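Allergen Aed a 2 (Aedes aegypti, PDB 3DXL) binds and sequesters host biogenic amines and leukotrienes, and so helps female mosquitoes to feed on vertebrate blood. Local coordinates at residues L206-E209 against E210-D214. Numbering follows the deposited sequence.
Sequences LDVE and EVKRD
An aspartate N-cap opens helix 208-217, in the C-terminal odorant-binding-protein-like domain of this two-domain, all-helical D7 protein. Asp207 caps the first turn through a weak bond, Glu210 N giving its hydrogen to Asp207 OD1 at 3.3 Å; with CG anti to the backbone N (chi1 -173°), the carboxylate is turned forward to the amide of Glu210. The same amide also makes a weak, bent bond to Asp207 O, which takes a second weak bond from Val211 N at 3.4 Å. Regular helical bonding then sets in, with Lys212 N 2.9 Å from Val208 O and Arg213 N donating to Glu209 O.

On the outer side, Glu209 and Lys212 run alongside each other, pointing the same way, and form a salt bridge. The glutamate chain bends at chi2 (-53°), which folds its carboxylate back toward the ammonium. Lys212 NZ also pairs with Glu226 of helix 223-234, so two carboxylates share its charge. Glu210 OE2 bridges to Arg15 and Arg267, while Arg213 reaches Asp19; the bridges to Arg15 and Asp19 reach helix 6-20 of the N-terminal domain and so join the two domains, while Arg267 lies on helix 257-271. Two bonds before the ammonium, Lys212 CD packs against Val208 CG1 at 3.7 Å, the two side chains crossing at a slant. Lys212 NZ meets Glu209 OE2 at 3.2 Å on its syn side, 16° out of the carboxylate plane, and one water links NZ to Glu209 OE1.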
loop_
_atom_site.group_PDB
_atom_site.type_symbol
_atom_site.label_atom_id
_atom_site.label_comp_id
_atom_site.label_asym_id
_atom_site.label_seq_id
_atom_site.Cartn_x
_atom_site.Cartn_y
_atom_site.Cartn_z
ATOM N N LEU A 206 4.347 10.598 -9.244
ATOM C CA LEU A 206 3.033 10.108 -9.634
ATOM C C LEU A 206 3.099 8.642 -10.060
ATOM O O LEU A 206 3.978 8.263 -10.842
ATOM C CB LEU A 206 2.485 10.944 -10.794
ATOM C CG LEU A 206 1.134 10.515 -11.369
ATOM C CD1 LEU A 206 0.020 10.761 -10.360
ATOM C CD2 LEU A 206 0.874 11.242 -12.676
ATOM N N ASP A 207 2.173 7.828 -9.553
ATOM C CA ASP A 207 2.012 6.457 -10.034
ATOM C C ASP A 207 0.689 6.340 -10.781
ATOM O O ASP A 207 -0.361 6.063 -10.187
ATOM C CB ASP A 207 2.092 5.449 -8.886
ATOM C CG ASP A 207 2.105 4.004 -9.372
ATOM O OD1 ASP A 207 1.753 3.742 -10.541
ATOM O OD2 ASP A 207 2.480 3.126 -8.573
ATOM N N VAL A 208 0.751 6.552 -12.095
ATOM C CA VAL A 208 -0.442 6.559 -12.936
ATOM C C VAL A 208 -1.189 5.227 -12.856
ATOM O O VAL A 208 -2.420 5.195 -12.865
ATOM C CB VAL A 208 -0.103 6.889 -14.421
ATOM C CG1 VAL A 208 -1.333 6.763 -15.312
ATOM C CG2 VAL A 208 0.484 8.280 -14.552
ATOM N N GLU A 209 -0.440 4.126 -12.781
ATOM C CA GLU A 209 -1.061 2.810 -12.744
ATOM C C GLU A 209 -1.921 2.596 -11.496
ATOM O O GLU A 209 -2.947 1.931 -11.568
ATOM C CB GLU A 209 -0.023 1.695 -12.911
ATOM C CG GLU A 209 0.630 1.646 -14.303
ATOM C CD GLU A 209 -0.380 1.603 -15.449
ATOM O OE1 GLU A 209 -1.406 0.897 -15.333
ATOM O OE2 GLU A 209 -0.132 2.270 -16.479
ATOM N N GLU A 210 -1.511 3.165 -10.365
ATOM C CA GLU A 210 -2.334 3.051 -9.160
ATOM C C GLU A 210 -3.665 3.807 -9.302
ATOM O O GLU A 210 -4.709 3.307 -8.888
ATOM C CB GLU A 210 -1.565 3.526 -7.933
ATOM C CG GLU A 210 -2.261 3.240 -6.587
ATOM C CD GLU A 210 -2.311 1.764 -6.171
ATOM O OE1 GLU A 210 -1.544 0.927 -6.701
ATOM O OE2 GLU A 210 -3.126 1.452 -5.280
ATOM N N VAL A 211 -3.623 4.997 -9.912
ATOM C CA VAL A 211 -4.849 5.777 -10.135
ATOM C C VAL A 211 -5.760 5.014 -11.093
ATOM O O VAL A 211 -6.966 4.894 -10.879
ATOM C CB VAL A 211 -4.567 7.186 -10.682
ATOM C CG1 VAL A 211 -5.832 8.016 -10.629
ATOM C CG2 VAL A 211 -3.482 7.865 -9.879
ATOM N N LYS A 212 -5.158 4.459 -12.142
ATOM C CA LYS A 212 -5.908 3.674 -13.117
ATOM C C LYS A 212 -6.581 2.466 -12.485
ATOM O O LYS A 212 -7.712 2.136 -12.818
ATOM C CB LYS A 212 -5.011 3.218 -14.268
ATOM C CG LYS A 212 -4.625 4.346 -15.214
ATOM C CD LYS A 212 -3.533 3.917 -16.193
ATOM C CE LYS A 212 -4.005 2.796 -17.096
ATOM N NZ LYS A 212 -2.951 2.404 -18.082
ATOM N N ARG A 213 -5.863 1.799 -11.574
ATOM C CA ARG A 213 -6.375 0.641 -10.869
ATOM C C ARG A 213 -7.708 0.986 -10.204
ATOM O O ARG A 213 -8.667 0.234 -10.287
ATOM C CB ARG A 213 -5.351 0.184 -9.822
ATOM C CG ARG A 213 -5.688 -1.115 -9.120
ATOM C CD ARG A 213 -4.636 -1.461 -8.067
ATOM N NE ARG A 213 -4.618 -2.906 -7.805
ATOM C CZ ARG A 213 -5.431 -3.532 -6.961
ATOM N NH1 ARG A 213 -6.325 -2.848 -6.256
ATOM N NH2 ARG A 213 -5.348 -4.845 -6.802
ATOM N N ASP A 214 -7.742 2.132 -9.532
ATOM C CA ASP A 214 -8.949 2.553 -8.824
ATOM C C ASP A 214 -10.101 2.964 -9.751
ATOM O O ASP A 214 -11.260 2.727 -9.431
ATOM C CB ASP A 214 -8.626 3.656 -7.828
ATOM C CG ASP A 214 -7.938 3.126 -6.578
ATOM O OD1 ASP A 214 -7.898 1.884 -6.375
ATOM O OD2 ASP A 214 -7.439 3.963 -5.795
HETATM O O HOH W 1 -2.955 -0.414 -17.355
#